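Local coordinates for immunity protein 52 domain-containing protein (Burkholderia pseudomallei K96243, PDB 4RHO) that is of unknown function but probably acts as an immunity protein, protecting its bacterium against a cognate toxin, at residues 25-30 against 130-135; 188-193 against 219-224. One frame throughout, in Å; residues are numbered along the deposited sequence.

Contact 1 of 2, residues 25-30 against 130-135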
# COMPACT_ATOMS: atom_id res chain seq x y z
N MSE A 25 0.99 -1.77 -7.63
CA MSE A 25 0.35 -2.16 -8.89
C MSE A 25 0.76 -3.57 -9.26
O MSE A 25 1.96 -3.88 -9.26
CB MSE A 25 0.72 -1.19 -10.01
CG MSE A 25 0.33 0.25 -9.72
SE MSE A 25 1.03 1.48 -11.06
CE MSE A 25 -0.13 1.04 -12.52
N PHE A 26 -0.21 -4.46 -9.50
CA PHE A 26 0.09 -5.85 -9.81
C PHE A 26 -0.81 -6.36 -10.94
O PHE A 26 -1.77 -5.70 -11.32
CB PHE A 26 -0.07 -6.74 -8.55
CG PHE A 26 -1.47 -6.82 -7.99
CD1 PHE A 26 -1.98 -5.80 -7.19
CD2 PHE A 26 -2.24 -7.97 -8.16
CE1 PHE A 26 -3.26 -5.89 -6.64
CE2 PHE A 26 -3.51 -8.06 -7.60
CZ PHE A 26 -4.01 -7.03 -6.84
N ARG A 27 -0.45 -7.51 -11.52
CA ARG A 27 -1.24 -8.13 -12.57
C ARG A 27 -1.47 -9.59 -12.26
O ARG A 27 -0.59 -10.42 -12.50
CB ARG A 27 -0.56 -7.97 -13.95
CG ARG A 27 -0.60 -6.55 -14.49
CD ARG A 27 0.04 -6.46 -15.86
NE ARG A 27 -0.05 -5.11 -16.41
CZ ARG A 27 -1.07 -4.67 -17.14
NH1 ARG A 27 -2.09 -5.48 -17.41
NH2 ARG A 27 -1.07 -3.43 -17.60
N ASP A 28 -2.61 -9.90 -11.64
CA ASP A 28 -2.95 -11.28 -11.31
C ASP A 28 -4.11 -11.74 -12.18
O ASP A 28 -5.27 -11.41 -11.90
CB ASP A 28 -3.29 -11.41 -9.81
CG ASP A 28 -3.51 -12.84 -9.35
OD1 ASP A 28 -3.28 -13.77 -10.17
OD2 ASP A 28 -3.88 -13.04 -8.19
N VAL A 29 -3.81 -12.49 -13.25
CA VAL A 29 -4.81 -12.92 -14.23
C VAL A 29 -5.81 -13.93 -13.62
O VAL A 29 -6.84 -14.21 -14.22
CB VAL A 29 -4.14 -13.50 -15.51
CG1 VAL A 29 -3.29 -12.44 -16.22
CG2 VAL A 29 -3.31 -14.74 -15.18
N SER A 30 -5.50 -14.47 -12.42
CA SER A 30 -6.37 -15.46 -11.77
C SER A 30 -7.30 -14.80 -10.72
O SER A 30 -8.14 -15.48 -10.13
CB SER A 30 -5.53 -16.55 -11.11
OG SER A 30 -4.73 -16.02 -10.07
N VAL A 130 -6.36 -5.63 -18.88
CA VAL A 130 -5.56 -4.75 -19.74
C VAL A 130 -4.89 -3.69 -18.86
O VAL A 130 -3.67 -3.51 -18.91
CB VAL A 130 -6.41 -4.11 -20.87
CG1 VAL A 130 -5.56 -3.17 -21.73
CG2 VAL A 130 -7.06 -5.18 -21.73
N LEU A 131 -5.68 -3.06 -17.96
CA LEU A 131 -5.15 -2.17 -16.93
C LEU A 131 -4.64 -2.98 -15.72
O LEU A 131 -5.15 -4.07 -15.46
CB LEU A 131 -6.23 -1.15 -16.49
CG LEU A 131 -6.39 0.08 -17.39
CD1 LEU A 131 -7.70 0.78 -17.11
CD2 LEU A 131 -5.22 1.03 -17.24
N PRO A 132 -3.62 -2.49 -14.99
CA PRO A 132 -3.10 -3.27 -13.86
C PRO A 132 -4.02 -3.22 -12.65
O PRO A 132 -4.73 -2.23 -12.45
CB PRO A 132 -1.74 -2.60 -13.56
CG PRO A 132 -1.54 -1.57 -14.66
CD PRO A 132 -2.87 -1.23 -15.17
N ASP A 133 -3.99 -4.28 -11.83
CA ASP A 133 -4.72 -4.30 -10.56
C ASP A 133 -3.98 -3.45 -9.53
O ASP A 133 -2.78 -3.20 -9.70
CB ASP A 133 -4.88 -5.74 -10.06
CG ASP A 133 -5.50 -6.68 -11.09
OD1 ASP A 133 -6.63 -6.41 -11.55
OD2 ASP A 133 -4.86 -7.71 -11.41
N ARG A 134 -4.68 -2.94 -8.52
CA ARG A 134 -4.05 -2.05 -7.55
C ARG A 134 -4.36 -2.45 -6.12
O ARG A 134 -5.39 -3.07 -5.85
CB ARG A 134 -4.47 -0.58 -7.79
CG ARG A 134 -3.80 0.05 -9.01
CD ARG A 134 -4.16 1.53 -9.18
NE ARG A 134 -5.51 1.71 -9.72
CZ ARG A 134 -6.55 2.12 -8.99
NH1 ARG A 134 -6.40 2.41 -7.71
NH2 ARG A 134 -7.74 2.27 -9.56
N PHE A 135 -3.44 -2.13 -5.21
CA PHE A 135 -3.63 -2.26 -3.78
C PHE A 135 -3.02 -1.08 -3.09
O PHE A 135 -1.93 -0.65 -3.47
CB PHE A 135 -3.03 -3.58 -3.25
CG PHE A 135 -2.98 -3.67 -1.73
CD1 PHE A 135 -4.12 -3.96 -1.00
CD2 PHE A 135 -1.80 -3.41 -1.04
CE1 PHE A 135 -4.08 -4.02 0.40
CE2 PHE A 135 -1.76 -3.44 0.35
CZ PHE A 135 -2.89 -3.76 1.07
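Phe26 lays one face of its ring on the side chain of Asp133, whose CB sits 3.6 Å from the ring centroid of Phe26 in a CH-pi contact, almost on the ring normal. The two residues form a hydrogen-bonded antiparallel pair: Phe26 N gives a straight bond of 2.9 Å to Asp133 O, while the return bond from Asp133 N to Phe26 O is bent and weak. At its edge the same ring meets Arg134 O and the backbone N of Phe135, and helix 36-51 and Phe162 help to bury it. This is the tight side, where strands 20-26 and 133-140 lie next to each other in the sheet.

Past Phe26 the chain leaves the sheet toward solvent. Arg27, extended from CG to NE (chi3 178°), runs beside Pro132 and grips Val130 O end-on with NH1 and NH2, each 2.9 Å from that oxygen; its NE is salt-bridged to the C-terminal carboxylate of Ile259. Asp28 N bonds to Asp133 OD2 at 3.1 Å, nearly along the C-O axis, and Lys129 also pairs with OD2. With the backbone amides of Asp28 and Ser126 and the ammonium of Lys129 all pointed at it, the buried Asp133 carboxylate is probably kept ionised.

Contact 2 of 2, residues 188-193 against 219-224; sequences WMLYLP and TIIVSV
Leu190 and Ile221 exchange two backbone hydrogen bonds, Leu190 N to Ile221 O at 2.9 Å and Ile221 N to Leu190 O at 2.8 Å. Leu192 and Thr219 repeat the exchange two residues further along, with the non-hydrogen-bonded pair Tyr191-Ile220 in between. Beyond the other end of the ladder, Ser223 N still reaches Trp188 O at 3.1 Å in a nearly linear bond. CA-H...O contacts fill in between; the closest joins Met189 CA to Ile221 O at 3.1 Å.

A single side-chain hydrogen bond crosses here. With CG anti to the backbone N (chi1 -164°), the Trp188 indole turns back so that NE1 meets Val224 O at 2.9 Å, the oxygen lying 16° out of the ring plane. Ser223 OG is instead bonded to Gly187 O, and Thr219 OG1 to Lys194 O and the N of Ile196.

These are neighbouring antiparallel strands, 189-192 and 215-222, in a sheet with helices packed on it. On its other edge strand 189-192 pairs with strand 166-171; there Trp188 and Met189 stand together opposite Ala169, a classic beta bulge.

The apolar contacts divide between two faces. Toward helix 148-162, selenomethionine Met189 stretches out beyond CG (chi3 179°), its SE 3.8 Å from Ile220 CG2 and its CE 3.9 Å from Val222 CG2; it slants across Ile220 but runs alongside Val222. Tyr191 comes to Ile220 with its ring edge, CD1 toward CG1. On the opposite face, shared with Leu190 and Leu192, Ile221 CD1 touches a methyl of each leucine, 4.2 Å from Leu192 CD1, and the same isoleucine packs against Ile243 and Leu247 of helix 234-249.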
# COMPACT_ATOMS: atom_id res chain seq x y z
N TRP A 188 9.81 7.76 0.26
CA TRP A 188 10.59 7.10 1.31
C TRP A 188 11.22 5.82 0.75
O TRP A 188 12.44 5.62 0.86
CB TRP A 188 9.71 6.77 2.53
CG TRP A 188 10.49 6.44 3.79
CD1 TRP A 188 11.83 6.20 3.88
CD2 TRP A 188 9.97 6.36 5.12
NE1 TRP A 188 12.18 5.98 5.20
CE2 TRP A 188 11.06 6.08 5.98
CE3 TRP A 188 8.70 6.55 5.69
CZ2 TRP A 188 10.90 5.93 7.37
CZ3 TRP A 188 8.54 6.39 7.06
CH2 TRP A 188 9.63 6.08 7.88
N MSE A 189 10.39 4.96 0.10
CA MSE A 189 10.82 3.67 -0.46
C MSE A 189 10.19 3.40 -1.80
O MSE A 189 9.00 3.68 -1.97
CB MSE A 189 10.45 2.53 0.48
CG MSE A 189 11.23 2.50 1.69
SE MSE A 189 10.67 1.07 2.78
CE MSE A 189 11.90 1.33 4.18
N LEU A 190 10.89 2.66 -2.65
CA LEU A 190 10.34 2.21 -3.92
C LEU A 190 10.76 0.78 -4.22
O LEU A 190 11.96 0.51 -4.32
CB LEU A 190 10.78 3.14 -5.07
CG LEU A 190 10.35 2.71 -6.48
CD1 LEU A 190 8.86 2.85 -6.67
CD2 LEU A 190 11.09 3.50 -7.53
N TYR A 191 9.79 -0.13 -4.37
CA TYR A 191 10.08 -1.51 -4.75
C TYR A 191 9.92 -1.69 -6.25
O TYR A 191 8.92 -1.27 -6.84
CB TYR A 191 9.16 -2.50 -4.00
CG TYR A 191 9.23 -3.91 -4.56
CD1 TYR A 191 10.26 -4.78 -4.21
CD2 TYR A 191 8.29 -4.36 -5.49
CE1 TYR A 191 10.35 -6.06 -4.75
CE2 TYR A 191 8.36 -5.65 -6.03
CZ TYR A 191 9.40 -6.50 -5.66
OH TYR A 191 9.48 -7.76 -6.20
N LEU A 192 10.90 -2.34 -6.88
CA LEU A 192 10.84 -2.72 -8.28
C LEU A 192 11.25 -4.18 -8.44
O LEU A 192 12.16 -4.64 -7.77
CB LEU A 192 11.74 -1.80 -9.14
CG LEU A 192 11.31 -0.33 -9.24
CD1 LEU A 192 12.37 0.50 -9.88
CD2 LEU A 192 9.99 -0.20 -10.01
N PRO A 193 10.53 -4.96 -9.28
CA PRO A 193 10.85 -6.40 -9.39
C PRO A 193 12.12 -6.65 -10.22
O PRO A 193 12.12 -7.49 -11.13
CB PRO A 193 9.60 -7.00 -10.05
CG PRO A 193 9.03 -5.89 -10.84
CD PRO A 193 9.37 -4.60 -10.12
N THR A 219 14.02 -5.34 -5.44
CA THR A 219 14.81 -4.54 -4.51
C THR A 219 13.98 -3.38 -4.00
O THR A 219 13.29 -2.72 -4.78
CB THR A 219 16.11 -4.02 -5.21
OG1 THR A 219 16.75 -5.09 -5.90
CG2 THR A 219 17.09 -3.37 -4.23
N ILE A 220 14.05 -3.11 -2.68
CA ILE A 220 13.46 -1.91 -2.11
C ILE A 220 14.51 -0.81 -2.06
O ILE A 220 15.59 -1.02 -1.49
CB ILE A 220 12.85 -2.17 -0.70
CG1 ILE A 220 11.77 -3.27 -0.76
CG2 ILE A 220 12.29 -0.87 -0.08
CD1 ILE A 220 11.33 -3.78 0.62
N ILE A 221 14.25 0.32 -2.71
CA ILE A 221 15.17 1.44 -2.73
C ILE A 221 14.77 2.44 -1.65
O ILE A 221 13.63 2.90 -1.64
CB ILE A 221 15.21 2.09 -4.14
CG1 ILE A 221 15.33 1.01 -5.25
CG2 ILE A 221 16.34 3.13 -4.23
CD1 ILE A 221 14.90 1.48 -6.62
N VAL A 222 15.69 2.72 -0.70
CA VAL A 222 15.38 3.61 0.42
C VAL A 222 16.17 4.93 0.28
O VAL A 222 17.39 4.91 0.07
CB VAL A 222 15.65 2.92 1.79
CG1 VAL A 222 15.17 3.80 2.94
CG2 VAL A 222 14.98 1.55 1.85
N SER A 223 15.47 6.07 0.39
CA SER A 223 16.09 7.39 0.26
C SER A 223 16.57 7.91 1.61
O SER A 223 17.57 8.63 1.66
CB SER A 223 15.10 8.38 -0.36
OG SER A 223 13.96 8.54 0.47
N VAL A 224 15.80 7.65 2.69
CA VAL A 224 16.11 8.17 4.02
C VAL A 224 16.06 7.03 5.05
O VAL A 224 15.09 6.28 5.09
CB VAL A 224 15.15 9.34 4.41
CG1 VAL A 224 15.42 9.83 5.82
CG2 VAL A 224 15.24 10.49 3.41

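How the contacts relate
Both contacts join adjacent antiparallel strands of one sheet, but at different places in it. Contact 1 pairs 20-26 with 133-140 where strand gives way to loop; contact 2 pairs 189-192 with 215-222, and strand 166-171 stands between the two pairs. Their centres are 20 Å apart and they do not touch. Every touching residue of contact 2 is buried, and its chemistry is accordingly a regular backbone ladder with apolar faces and one indole bond. Contact 1 is only partly buried: a phenylalanine and a buried aspartate mark its inner side, while an arginine bonded to a backbone carbonyl takes over toward solvent.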